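Long-range contact in methylocystis parvus OBBP MbnE (Methylocystis parvus OBBP, PDB 5ICQ), which probably binds the copper-chelating peptide methanobactin in the periplasm, as a solute-binding protein of family 5, for delivery to transport machinery: residues Q163-A175 and Y183-L197. Residues are numbered along the deposited sequence; the frame is centred on the assembly and turned at random.
Sequences QRIAYGLVKSATA and YDLTGVGDRELPLIL
Val-170 presents its two methyls to Tyr-183, Leu-185 and Leu-197. With CG1 anti to the backbone N (chi1 174°), that methyl meets the edge of the Tyr-183 ring near its plane, 3.9 Å from CD1, while CG2 touches both Leu-185 CD2 and Leu-197 CD1. Ala-173 CB approaches the same ring obliquely, 3.6 Å from Tyr-183 CE1, and Leu-197 CD1 lies over one of its faces. Tyr-167, from helix 161-168, takes Ile-196 CG2 at its ring edge; its OH reaches a water that donates to Ile-196 O. Phe-152 of helix 145-158 meets both tyrosine rings.

The two strands form an antiparallel hairpin, flanked in sequence by helices whose segments cross at -116°, and a classic beta bulge sets Lys-171 and Ser-172 opposite Asp-184. Lys-171 N donates to Asp-184 O (2.7 Å) with a bent N-H...O angle of 146°, whereas the lysine chain, bent at chi2 and chi4, carries NZ to Thr-186 O (3.1 Å). Asp-184 OD1 accepts both Thr-186 N, as an Asx turn, and Thr-186 OG1 on its syn side, and is salt-bridged to Arg-126. Replacing this aspartate by alanine is likely to leave Arg-126 without its carboxylate mate and Thr-186 freer to turn. Toward the helices, Leu-169 crosses Val-188 at about a right angle, Leu-169 CB lying 3.7 Å from Val-188 CG2.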
ATOM      1  N   GLN A 163     -13.975  -4.277  -4.220  1.00 21.35           N
ATOM      2  CA  GLN A 163     -15.055  -3.305  -4.073  1.00 23.83           C
ATOM      3  C   GLN A 163     -16.410  -3.943  -4.363  1.00 21.93           C
ATOM      4  O   GLN A 163     -17.370  -3.761  -3.605  1.00 20.09           O
ATOM      5  CB  GLN A 163     -14.785  -2.128  -5.007  1.00 21.95           C
ATOM      6  CG  GLN A 163     -15.798  -0.997  -4.982  1.00 22.76           C
ATOM      7  CD  GLN A 163     -15.392   0.127  -5.920  1.00 28.13           C
ATOM      8  OE1 GLN A 163     -14.868  -0.125  -7.008  1.00 28.56           O
ATOM      9  NE2 GLN A 163     -15.618   1.373  -5.502  1.00 19.53           N
ATOM     10  N   ARG A 164     -16.509  -4.700  -5.463  1.00 21.05           N
ATOM     11  CA  ARG A 164     -17.756  -5.405  -5.751  1.00 18.78           C
ATOM     12  C   ARG A 164     -18.135  -6.336  -4.610  1.00 22.05           C
ATOM     13  O   ARG A 164     -19.307  -6.411  -4.221  1.00 22.20           O
ATOM     14  CB  ARG A 164     -17.636  -6.199  -7.051  1.00 22.67           C
ATOM     15  CG  ARG A 164     -17.483  -5.356  -8.283  1.00 21.08           C
ATOM     16  CD  ARG A 164     -17.624  -6.218  -9.530  1.00 26.16           C
ATOM     17  NE  ARG A 164     -17.061  -5.556 -10.698  1.00 28.48           N
ATOM     18  CZ  ARG A 164     -17.119  -6.038 -11.931  1.00 34.48           C
ATOM     19  NH1 ARG A 164     -17.717  -7.200 -12.163  1.00 26.15           N
ATOM     20  NH2 ARG A 164     -16.576  -5.358 -12.932  1.00 36.41           N
ATOM     21  N   ILE A 165     -17.157  -7.058  -4.062  1.00 22.19           N
ATOM     22  CA  ILE A 165     -17.458  -8.000  -2.988  1.00 23.68           C
ATOM     23  C   ILE A 165     -17.906  -7.258  -1.737  1.00 17.17           C
ATOM     24  O   ILE A 165     -18.876  -7.656  -1.078  1.00 22.51           O
ATOM     25  CB  ILE A 165     -16.243  -8.902  -2.708  1.00 26.81           C
ATOM     26  CG1 ILE A 165     -15.925  -9.766  -3.929  1.00 26.02           C
ATOM     27  CG2 ILE A 165     -16.513  -9.787  -1.505  1.00 32.54           C
ATOM     28  CD1 ILE A 165     -14.720 -10.664  -3.727  1.00 30.39           C
ATOM     29  N   ALA A 166     -17.220  -6.164  -1.397  1.00 22.88           N
ATOM     30  CA  ALA A 166     -17.581  -5.405  -0.204  1.00 19.74           C
ATOM     31  C   ALA A 166     -18.984  -4.822  -0.326  1.00 20.20           C
ATOM     32  O   ALA A 166     -19.819  -4.996   0.567  1.00 18.95           O
ATOM     33  CB  ALA A 166     -16.555  -4.294   0.044  1.00 17.59           C
ATOM     34  N   TYR A 167     -19.261  -4.103  -1.422  1.00 20.86           N
ATOM     35  CA  TYR A 167     -20.589  -3.515  -1.573  1.00 20.57           C
ATOM     36  C   TYR A 167     -21.650  -4.601  -1.656  1.00 17.51           C
ATOM     37  O   TYR A 167     -22.789  -4.389  -1.230  1.00 17.45           O
ATOM     38  CB  TYR A 167     -20.667  -2.608  -2.810  1.00 16.06           C
ATOM     39  CG  TYR A 167     -19.730  -1.401  -2.818  1.00 16.54           C
ATOM     40  CD1 TYR A 167     -18.864  -1.136  -1.758  1.00 19.52           C
ATOM     41  CD2 TYR A 167     -19.718  -0.532  -3.899  1.00 20.74           C
ATOM     42  CE1 TYR A 167     -17.997  -0.035  -1.790  1.00 18.43           C
ATOM     43  CE2 TYR A 167     -18.859   0.562  -3.947  1.00 23.44           C
ATOM     44  CZ  TYR A 167     -17.999   0.805  -2.895  1.00 16.25           C
ATOM     45  OH  TYR A 167     -17.155   1.894  -2.970  1.00 19.26           O
ATOM     46  N   GLY A 168     -21.288  -5.777  -2.180  1.00 17.62           N
ATOM     47  CA  GLY A 168     -22.211  -6.897  -2.234  1.00 18.62           C
ATOM     48  C   GLY A 168     -22.621  -7.432  -0.877  1.00 24.84           C
ATOM     49  O   GLY A 168     -23.614  -8.153  -0.785  1.00 22.82           O
ATOM     50  N   LEU A 169     -21.879  -7.096   0.182  1.00 22.92           N
ATOM     51  CA  LEU A 169     -22.243  -7.548   1.518  1.00 22.59           C
ATOM     52  C   LEU A 169     -23.378  -6.734   2.119  1.00 25.62           C
ATOM     53  O   LEU A 169     -24.025  -7.201   3.061  1.00 22.21           O
ATOM     54  CB  LEU A 169     -21.032  -7.487   2.453  1.00 24.24           C
ATOM     55  CG  LEU A 169     -19.818  -8.363   2.148  1.00 23.66           C
ATOM     56  CD1 LEU A 169     -18.656  -7.973   3.047  1.00 24.19           C
ATOM     57  CD2 LEU A 169     -20.172  -9.827   2.347  1.00 22.92           C
ATOM     58  N   VAL A 170     -23.631  -5.530   1.596  1.00 20.43           N
ATOM     59  CA  VAL A 170     -24.660  -4.667   2.163  1.00 16.97           C
ATOM     60  C   VAL A 170     -26.026  -5.316   1.996  1.00 20.03           C
ATOM     61  O   VAL A 170     -26.365  -5.810   0.915  1.00 22.13           O
ATOM     62  CB  VAL A 170     -24.616  -3.286   1.490  1.00 17.90           C
ATOM     63  CG1 VAL A 170     -25.778  -2.427   1.962  1.00 20.71           C
ATOM     64  CG2 VAL A 170     -23.290  -2.604   1.784  1.00 16.60           C
ATOM     65  N   LYS A 171     -26.833  -5.292   3.060  1.00 20.84           N
ATOM     66  CA  LYS A 171     -28.159  -5.902   2.971  1.00 24.98           C
ATOM     67  C   LYS A 171     -29.147  -4.996   2.244  1.00 29.42           C
ATOM     68  O   LYS A 171     -29.926  -5.470   1.410  1.00 27.13           O
ATOM     69  CB  LYS A 171     -28.674  -6.249   4.364  1.00 26.99           C
ATOM     70  CG  LYS A 171     -27.902  -7.363   5.056  1.00 33.41           C
ATOM     71  CD  LYS A 171     -27.888  -8.613   4.191  1.00 41.51           C
ATOM     72  CE  LYS A 171     -27.441  -9.846   4.973  1.00 49.83           C
ATOM     73  NZ  LYS A 171     -26.005  -9.782   5.351  1.00 53.97           N
ATOM     74  N   SER A 172     -29.142  -3.698   2.537  1.00 23.84           N
ATOM     75  CA  SER A 172     -29.950  -2.768   1.761  1.00 26.02           C
ATOM     76  C   SER A 172     -29.309  -1.392   1.804  1.00 23.02           C
ATOM     77  O   SER A 172     -28.611  -1.048   2.758  1.00 20.78           O
ATOM     78  CB  SER A 172     -31.400  -2.685   2.262  1.00 27.61           C
ATOM     79  OG  SER A 172     -31.500  -1.936   3.458  1.00 29.99           O
ATOM     80  N   ALA A 173     -29.547  -0.620   0.742  1.00 26.91           N
ATOM     81  CA  ALA A 173     -29.114   0.769   0.625  1.00 19.67           C
ATOM     82  C   ALA A 173     -30.321   1.588   0.204  1.00 22.16           C
ATOM     83  O   ALA A 173     -30.870   1.365  -0.880  1.00 21.90           O
ATOM     84  CB  ALA A 173     -27.989   0.923  -0.402  1.00 19.75           C
ATOM     85  N   THR A 174     -30.738   2.524   1.053  1.00 20.17           N
ATOM     86  CA  THR A 174     -31.952   3.293   0.820  1.00 24.43           C
ATOM     87  C   THR A 174     -31.714   4.753   1.173  1.00 22.54           C
ATOM     88  O   THR A 174     -30.739   5.116   1.837  1.00 22.54           O
ATOM     89  CB  THR A 174     -33.134   2.770   1.643  1.00 26.00           C
ATOM     90  OG1 THR A 174     -32.853   2.971   3.030  1.00 33.49           O
ATOM     91  CG2 THR A 174     -33.381   1.290   1.384  1.00 29.35           C
ATOM     92  N   ALA A 175     -32.640   5.597   0.723  1.00 18.51           N
ATOM     93  CA  ALA A 175     -32.617   7.033   0.991  1.00 20.10           C
ATOM     94  C   ALA A 175     -33.910   7.381   1.713  1.00 24.79           C
ATOM     95  O   ALA A 175     -34.943   7.603   1.066  1.00 26.54           O
ATOM     96  CB  ALA A 175     -32.476   7.832  -0.303  1.00 21.06           C
ATOM     97  N   TYR A 183     -27.479   2.522   5.087  1.00 16.97           N
ATOM     98  CA  TYR A 183     -26.970   1.206   4.716  1.00 14.53           C
ATOM     99  C   TYR A 183     -27.276   0.208   5.835  1.00 23.64           C
ATOM    100  O   TYR A 183     -26.871   0.421   6.989  1.00 21.07           O
ATOM    101  CB  TYR A 183     -25.464   1.237   4.449  1.00 15.69           C
ATOM    102  CG  TYR A 183     -25.044   1.988   3.206  1.00 19.75           C
ATOM    103  CD1 TYR A 183     -25.213   1.431   1.946  1.00 21.63           C
ATOM    104  CD2 TYR A 183     -24.418   3.230   3.294  1.00 19.29           C
ATOM    105  CE1 TYR A 183     -24.809   2.100   0.807  1.00 20.62           C
ATOM    106  CE2 TYR A 183     -24.008   3.908   2.154  1.00 16.84           C
ATOM    107  CZ  TYR A 183     -24.202   3.338   0.916  1.00 19.05           C
ATOM    108  OH  TYR A 183     -23.795   4.015  -0.214  1.00 18.74           O
ATOM    109  N   ASP A 184     -27.986  -0.870   5.481  1.00 23.64           N
ATOM    110  CA  ASP A 184     -28.252  -2.015   6.346  1.00 22.20           C
ATOM    111  C   ASP A 184     -27.113  -3.022   6.258  1.00 16.88           C
ATOM    112  O   ASP A 184     -26.911  -3.649   5.214  1.00 23.17           O
ATOM    113  CB  ASP A 184     -29.602  -2.594   5.922  1.00 26.63           C
ATOM    114  CG  ASP A 184     -29.921  -3.974   6.523  1.00 46.88           C
ATOM    115  OD1 ASP A 184     -29.054  -4.732   6.942  1.00 61.47           O
ATOM    116  OD2 ASP A 184     -31.127  -4.279   6.624  1.00 47.71           O
ATOM    117  N   LEU A 185     -26.391  -3.215   7.372  1.00 16.64           N
ATOM    118  CA  LEU A 185     -25.315  -4.200   7.433  1.00 18.31           C
ATOM    119  C   LEU A 185     -25.608  -5.320   8.436  1.00 28.24           C
ATOM    120  O   LEU A 185     -24.677  -5.924   8.962  1.00 29.94           O
ATOM    121  CB  LEU A 185     -23.979  -3.531   7.779  1.00 24.35           C
ATOM    122  CG  LEU A 185     -23.642  -2.196   7.103  1.00 25.78           C
ATOM    123  CD1 LEU A 185     -22.293  -1.657   7.601  1.00 22.11           C
ATOM    124  CD2 LEU A 185     -23.644  -2.357   5.609  1.00 20.65           C
ATOM    125  N   THR A 186     -26.878  -5.614   8.738  1.00 30.65           N
ATOM    126  CA  THR A 186     -27.158  -6.682   9.703  1.00 29.85           C
ATOM    127  C   THR A 186     -26.643  -8.027   9.210  1.00 32.50           C
ATOM    128  O   THR A 186     -26.854  -8.404   8.053  1.00 30.42           O
ATOM    129  CB  THR A 186     -28.650  -6.805  10.022  1.00 39.33           C
ATOM    130  OG1 THR A 186     -29.432  -6.719   8.825  1.00 42.58           O
ATOM    131  CG2 THR A 186     -29.103  -5.809  11.092  1.00 41.87           C
ATOM    132  N   GLY A 187     -25.967  -8.751  10.102  1.00 33.15           N
ATOM    133  CA  GLY A 187     -25.502 -10.088   9.820  1.00 34.75           C
ATOM    134  C   GLY A 187     -24.189 -10.189   9.077  1.00 43.37           C
ATOM    135  O   GLY A 187     -23.747 -11.310   8.798  1.00 43.97           O
ATOM    136  N   VAL A 188     -23.544  -9.070   8.746  1.00 42.09           N
ATOM    137  CA  VAL A 188     -22.301  -9.152   7.978  1.00 40.37           C
ATOM    138  C   VAL A 188     -21.089  -9.328   8.889  1.00 33.14           C
ATOM    139  O   VAL A 188     -20.203 -10.130   8.590  1.00 40.52           O
ATOM    140  CB  VAL A 188     -22.143  -7.929   7.040  1.00 44.34           C
ATOM    141  CG1 VAL A 188     -21.980  -6.640   7.814  1.00 46.84           C
ATOM    142  CG2 VAL A 188     -20.952  -8.127   6.104  1.00 42.20           C
ATOM    143  N   GLY A 189     -21.025  -8.604  10.005  1.00 31.77           N
ATOM    144  CA  GLY A 189     -19.902  -8.720  10.920  1.00 27.21           C
ATOM    145  C   GLY A 189     -18.582  -8.198  10.390  1.00 33.42           C
ATOM    146  O   GLY A 189     -17.523  -8.683  10.806  1.00 32.76           O
ATOM    147  N   ASP A 190     -18.609  -7.212   9.484  1.00 27.34           N
ATOM    148  CA  ASP A 190     -17.400  -6.668   8.858  1.00 24.68           C
ATOM    149  C   ASP A 190     -17.217  -5.243   9.371  1.00 25.69           C
ATOM    150  O   ASP A 190     -17.887  -4.318   8.905  1.00 19.17           O
ATOM    151  CB  ASP A 190     -17.512  -6.714   7.332  1.00 26.09           C
ATOM    152  CG  ASP A 190     -16.219  -6.293   6.616  1.00 33.35           C
ATOM    153  OD1 ASP A 190     -15.431  -5.491   7.165  1.00 31.74           O
ATOM    154  OD2 ASP A 190     -16.000  -6.761   5.478  1.00 36.93           O
ATOM    155  N   ARG A 191     -16.298  -5.061  10.321  1.00 21.51           N
ATOM    156  CA  ARG A 191     -16.163  -3.754  10.951  1.00 22.47           C
ATOM    157  C   ARG A 191     -15.510  -2.719  10.037  1.00 17.65           C
ATOM    158  O   ARG A 191     -15.593  -1.522  10.324  1.00 22.14           O
ATOM    159  CB  ARG A 191     -15.383  -3.904  12.257  1.00 27.29           C
ATOM    160  CG  ARG A 191     -16.140  -4.763  13.275  1.00 30.63           C
ATOM    161  CD  ARG A 191     -15.497  -4.758  14.645  1.00 24.98           C
ATOM    162  NE  ARG A 191     -15.321  -3.413  15.179  1.00 23.95           N
ATOM    163  CZ  ARG A 191     -16.293  -2.673  15.706  1.00 24.19           C
ATOM    164  NH1 ARG A 191     -17.540  -3.133  15.763  1.00 26.16           N
ATOM    165  NH2 ARG A 191     -16.019  -1.466  16.171  1.00 22.01           N
ATOM    166  N   GLU A 192     -14.874  -3.151   8.951  1.00 16.99           N
ATOM    167  CA  GLU A 192     -14.278  -2.238   7.985  1.00 16.04           C
ATOM    168  C   GLU A 192     -15.301  -1.700   6.985  1.00 19.44           C
ATOM    169  O   GLU A 192     -15.095  -0.619   6.419  1.00 16.84           O
ATOM    170  CB  GLU A 192     -13.152  -2.971   7.257  1.00 25.21           C
ATOM    171  CG  GLU A 192     -12.146  -2.104   6.544  1.00 30.58           C
ATOM    172  CD  GLU A 192     -11.145  -2.943   5.775  1.00 46.59           C
ATOM    173  OE1 GLU A 192     -10.846  -4.077   6.214  1.00 43.89           O
ATOM    174  OE2 GLU A 192     -10.662  -2.473   4.725  1.00 57.28           O
ATOM    175  N   LEU A 193     -16.415  -2.410   6.789  1.00 17.71           N
ATOM    176  CA  LEU A 193     -17.347  -2.051   5.723  1.00 17.62           C
ATOM    177  C   LEU A 193     -17.897  -0.626   5.815  1.00 18.62           C
ATOM    178  O   LEU A 193     -17.998   0.024   4.760  1.00 17.83           O
ATOM    179  CB  LEU A 193     -18.485  -3.082   5.670  1.00 15.87           C
ATOM    180  CG  LEU A 193     -19.509  -2.927   4.545  1.00 17.82           C
ATOM    181  CD1 LEU A 193     -18.806  -2.902   3.214  1.00 17.73           C
ATOM    182  CD2 LEU A 193     -20.512  -4.081   4.590  1.00 18.98           C
ATOM    183  N   PRO A 194     -18.253  -0.078   6.987  1.00 16.77           N
ATOM    184  CA  PRO A 194     -18.730   1.316   7.008  1.00 14.89           C
ATOM    185  C   PRO A 194     -17.707   2.323   6.516  1.00 15.28           C
ATOM    186  O   PRO A 194     -18.098   3.325   5.899  1.00 12.83           O
ATOM    187  CB  PRO A 194     -19.072   1.551   8.485  1.00 19.75           C
ATOM    188  CG  PRO A 194     -19.387   0.192   9.012  1.00 17.98           C
ATOM    189  CD  PRO A 194     -18.413  -0.714   8.310  1.00 21.77           C
ATOM    190  N   LEU A 195     -16.414   2.095   6.773  1.00 14.26           N
ATOM    191  CA  LEU A 195     -15.390   3.019   6.295  1.00 12.33           C
ATOM    192  C   LEU A 195     -15.165   2.864   4.795  1.00 12.27           C
ATOM    193  O   LEU A 195     -14.891   3.849   4.103  1.00 11.90           O
ATOM    194  CB  LEU A 195     -14.069   2.814   7.049  1.00 11.85           C
ATOM    195  CG  LEU A 195     -13.988   3.305   8.495  1.00 13.06           C
ATOM    196  CD1 LEU A 195     -14.635   2.324   9.465  1.00 15.71           C
ATOM    197  CD2 LEU A 195     -12.546   3.575   8.879  1.00 14.20           C
ATOM    198  N   ILE A 196     -15.263   1.634   4.283  1.00 10.58           N
ATOM    199  CA  ILE A 196     -15.198   1.414   2.840  1.00 12.59           C
ATOM    200  C   ILE A 196     -16.346   2.137   2.139  1.00 10.89           C
ATOM    201  O   ILE A 196     -16.155   2.772   1.094  1.00 13.60           O
ATOM    202  CB  ILE A 196     -15.207  -0.097   2.538  1.00 17.06           C
ATOM    203  CG1 ILE A 196     -13.895  -0.740   2.990  1.00 22.59           C
ATOM    204  CG2 ILE A 196     -15.433  -0.354   1.047  1.00 14.46           C
ATOM    205  CD1 ILE A 196     -13.959  -2.240   3.062  1.00 25.46           C
ATOM    206  N   LEU A 197     -17.556   2.052   2.697  1.00 13.37           N
ATOM    207  CA  LEU A 197     -18.682   2.788   2.121  1.00  9.48           C
ATOM    208  C   LEU A 197     -18.464   4.292   2.201  1.00 13.29           C
ATOM    209  O   LEU A 197     -18.871   5.035   1.298  1.00 13.09           O
ATOM    210  CB  LEU A 197     -19.982   2.410   2.840  1.00 13.02           C
ATOM    211  CG  LEU A 197     -20.422   0.952   2.684  1.00 14.36           C
ATOM    212  CD1 LEU A 197     -21.579   0.628   3.628  1.00 16.79           C
ATOM    213  CD2 LEU A 197     -20.819   0.687   1.243  1.00 17.82           C
TER
HETATM  214  O   HOH W   1     -15.119   2.251  -1.344  1.00 13.16           O